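Local coordinates for protein vaginolysin (Gardnerella vaginalis, PDB 5IMY) that probably binds cholesterol in host membranes and acts as a pore-forming toxin of the cholesterol-dependent cytolysin family, at residues Pro115-Val120 with Ala131-Arg136. Sequence-based numbering, arbitrary orientation.
Sequences PITLSV and AVTVQR
Val134 O takes the amide hydrogen of Ile116, with Ile116 N 3.1 Å from Val134 O, and also receives a CA-H...O contact from Pro115, whose CA lies 3.3 Å from the same oxygen. The amide of Val134 returns a straighter bond, Val134 N to Ile116 O at 2.9 Å with 169° at the hydrogen, closing one hydrogen-bonded antiparallel pair. Leu118 and Val132 form the next such pair through their own reciprocal amide-carbonyl bonds, so four backbone bonds clamp 116-120 to 131-134. Between the two pairs, Thr117 faces Thr133 in a non-hydrogen-bonded position. Both threonines set OG1 anti to the carbonyl carbon (chi1 -62° and -67°), which brings the hydroxyls together; Thr117 OG1 and Thr133 OG1 are 3.3 Å apart, a weak hydrogen bond. Their methyls diverge: Thr117 CG2 lies 4.0 Å from Ala131 CB, while CG2 of Thr133 lies near CB of Pro115. Beyond the strand end, the Gln135 chain bends at chi2 and lays OE1 against the proline ring, 3.4 Å from Pro115 CG. The other face of the ribbon is apolar. Leu118 CD1 reaches diagonally across to Val134 CG2, 3.9 Å away, and Ile116 CG2 packs more loosely beside Val134 CB. Helix 139-158 lies against this face, with Val142 on Leu118, Ala145 on Val134 and Leu149 on Val132, while Val223 of strand 208-223 touches Ile116 and Leu118. Backbone hydrogen bonds of Thr117 with Asp224 and of Ser119 with Ser222 join the far edge of 116-120 to the larger antiparallel sheet. The arrangement is a two-stranded antiparallel beta-hairpin, amphipathic across its faces, that extends this sheet in the thiol-activated cytolysin fold.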
ATOM      1  N   PRO A 115       9.270 -60.166  14.510  1.00 43.24           N
ATOM      2  CA  PRO A 115      10.576 -59.503  14.482  1.00 42.42           C
ATOM      3  C   PRO A 115      10.629 -58.456  13.382  1.00 45.43           C
ATOM      4  O   PRO A 115       9.903 -58.528  12.388  1.00 47.37           O
ATOM      5  CB  PRO A 115      11.555 -60.651  14.218  1.00 39.57           C
ATOM      6  CG  PRO A 115      10.856 -61.863  14.722  1.00 48.10           C
ATOM      7  CD  PRO A 115       9.396 -61.633  14.459  1.00 44.28           C
ATOM      8  N   ILE A 116      11.503 -57.470  13.572  1.00 40.67           N
ATOM      9  CA  ILE A 116      11.647 -56.370  12.630  1.00 44.90           C
ATOM     10  C   ILE A 116      13.120 -56.002  12.537  1.00 42.30           C
ATOM     11  O   ILE A 116      13.864 -56.086  13.519  1.00 44.95           O
ATOM     12  CB  ILE A 116      10.786 -55.156  13.047  1.00 47.59           C
ATOM     13  CG1 ILE A 116      10.817 -54.073  11.971  1.00 41.52           C
ATOM     14  CG2 ILE A 116      11.247 -54.595  14.390  1.00 46.52           C
ATOM     15  CD1 ILE A 116       9.568 -53.219  11.961  1.00 50.39           C
ATOM     16  N   THR A 117      13.543 -55.602  11.342  1.00 43.69           N
ATOM     17  CA  THR A 117      14.937 -55.277  11.067  1.00 45.68           C
ATOM     18  C   THR A 117      15.103 -53.768  10.974  1.00 44.87           C
ATOM     19  O   THR A 117      14.409 -53.109  10.193  1.00 46.42           O
ATOM     20  CB  THR A 117      15.415 -55.939   9.772  1.00 49.64           C
ATOM     21  OG1 THR A 117      15.330 -57.363   9.901  1.00 50.99           O
ATOM     22  CG2 THR A 117      16.858 -55.545   9.463  1.00 49.28           C
ATOM     23  N   LEU A 118      16.027 -53.234  11.761  1.00 46.11           N
ATOM     24  CA  LEU A 118      16.360 -51.819  11.747  1.00 40.91           C
ATOM     25  C   LEU A 118      17.680 -51.605  11.021  1.00 45.84           C
ATOM     26  O   LEU A 118      18.523 -52.501  10.935  1.00 46.84           O
ATOM     27  CB  LEU A 118      16.462 -51.269  13.169  1.00 38.53           C
ATOM     28  CG  LEU A 118      15.330 -51.663  14.116  1.00 42.60           C
ATOM     29  CD1 LEU A 118      15.547 -51.028  15.475  1.00 37.26           C
ATOM     30  CD2 LEU A 118      13.980 -51.266  13.539  1.00 49.29           C
ATOM     31  N   SER A 119      17.856 -50.393  10.502  1.00 45.85           N
ATOM     32  CA  SER A 119      19.098 -50.020   9.849  1.00 46.26           C
ATOM     33  C   SER A 119      19.459 -48.591  10.216  1.00 45.43           C
ATOM     34  O   SER A 119      18.586 -47.748  10.436  1.00 44.13           O
ATOM     35  CB  SER A 119      19.006 -50.140   8.329  1.00 57.76           C
ATOM     36  OG  SER A 119      20.129 -49.520   7.743  1.00 68.80           O
ATOM     37  N   VAL A 120      20.762 -48.330  10.268  1.00 48.27           N
ATOM     38  CA  VAL A 120      21.298 -47.012  10.579  1.00 39.25           C
ATOM     39  C   VAL A 120      22.182 -46.577   9.420  1.00 42.83           C
ATOM     40  O   VAL A 120      22.948 -47.379   8.875  1.00 49.91           O
ATOM     41  CB  VAL A 120      22.081 -47.018  11.909  1.00 36.35           C
ATOM     42  CG1 VAL A 120      23.326 -47.893  11.807  1.00 46.78           C
ATOM     43  CG2 VAL A 120      22.440 -45.602  12.324  1.00 39.98           C
ATOM     44  N   ALA A 131      22.733 -53.141  10.034  1.00 61.56           N
ATOM     45  CA  ALA A 131      21.382 -53.520  10.411  1.00 60.48           C
ATOM     46  C   ALA A 131      21.412 -54.492  11.582  1.00 57.69           C
ATOM     47  O   ALA A 131      22.405 -55.186  11.823  1.00 67.66           O
ATOM     48  CB  ALA A 131      20.632 -54.155   9.232  1.00 63.35           C
ATOM     49  N   VAL A 132      20.304 -54.526  12.316  1.00 47.80           N
ATOM     50  CA  VAL A 132      20.125 -55.454  13.427  1.00 43.30           C
ATOM     51  C   VAL A 132      18.657 -55.839  13.486  1.00 44.15           C
ATOM     52  O   VAL A 132      17.774 -55.015  13.232  1.00 45.37           O
ATOM     53  CB  VAL A 132      20.590 -54.845  14.768  1.00 44.34           C
ATOM     54  CG1 VAL A 132      19.942 -53.485  14.993  1.00 43.53           C
ATOM     55  CG2 VAL A 132      20.277 -55.783  15.929  1.00 52.01           C
ATOM     56  N   THR A 133      18.402 -57.097  13.823  1.00 51.66           N
ATOM     57  CA  THR A 133      17.047 -57.589  13.998  1.00 42.56           C
ATOM     58  C   THR A 133      16.652 -57.492  15.464  1.00 36.27           C
ATOM     59  O   THR A 133      17.463 -57.751  16.358  1.00 41.69           O
ATOM     60  CB  THR A 133      16.935 -59.037  13.512  1.00 37.66           C
ATOM     61  OG1 THR A 133      17.110 -59.076  12.090  1.00 43.30           O
ATOM     62  CG2 THR A 133      15.578 -59.639  13.869  1.00 42.45           C
ATOM     63  N   VAL A 134      15.401 -57.108  15.705  1.00 34.21           N
ATOM     64  CA  VAL A 134      14.841 -57.026  17.048  1.00 36.68           C
ATOM     65  C   VAL A 134      13.690 -58.017  17.133  1.00 43.70           C
ATOM     66  O   VAL A 134      12.686 -57.870  16.425  1.00 43.61           O
ATOM     67  CB  VAL A 134      14.366 -55.604  17.385  1.00 37.82           C
ATOM     68  CG1 VAL A 134      13.867 -55.539  18.823  1.00 35.56           C
ATOM     69  CG2 VAL A 134      15.488 -54.596  17.155  1.00 40.72           C
ATOM     70  N   GLN A 135      13.836 -59.021  17.994  1.00 40.19           N
ATOM     71  CA  GLN A 135      12.773 -59.994  18.229  1.00 46.36           C
ATOM     72  C   GLN A 135      11.715 -59.356  19.122  1.00 43.87           C
ATOM     73  O   GLN A 135      11.995 -59.019  20.274  1.00 61.55           O
ATOM     74  CB  GLN A 135      13.330 -61.257  18.887  1.00 49.18           C
ATOM     75  CG  GLN A 135      14.695 -61.718  18.386  1.00 37.29           C
ATOM     76  CD  GLN A 135      14.639 -62.331  17.002  1.00 42.53           C
ATOM     77  OE1 GLN A 135      13.599 -62.830  16.569  1.00 39.30           O
ATOM     78  NE2 GLN A 135      15.765 -62.300  16.300  1.00 43.91           N
ATOM     79  N   ARG A 136      10.508 -59.185  18.599  1.00 44.27           N
ATOM     80  CA  ARG A 136       9.464 -58.497  19.349  1.00 56.15           C
ATOM     81  C   ARG A 136       9.930 -57.080  19.674  1.00 47.70           C
ATOM     82  O   ARG A 136      10.529 -56.853  20.732  1.00 39.21           O
ATOM     83  CB  ARG A 136       9.124 -59.254  20.640  1.00 49.45           C
ATOM     84  CG  ARG A 136       7.767 -58.915  21.289  1.00 56.63           C
ATOM     85  CD  ARG A 136       7.122 -57.635  20.745  1.00 53.01           C
ATOM     86  NE  ARG A 136       5.879 -57.272  21.419  1.00 56.95           N
ATOM     87  CZ  ARG A 136       4.748 -57.961  21.326  1.00 81.12           C
ATOM     88  NH1 ARG A 136       3.661 -57.554  21.961  1.00 92.50           N
ATOM     89  NH2 ARG A 136       4.706 -59.074  20.616  1.00 74.12           N
TER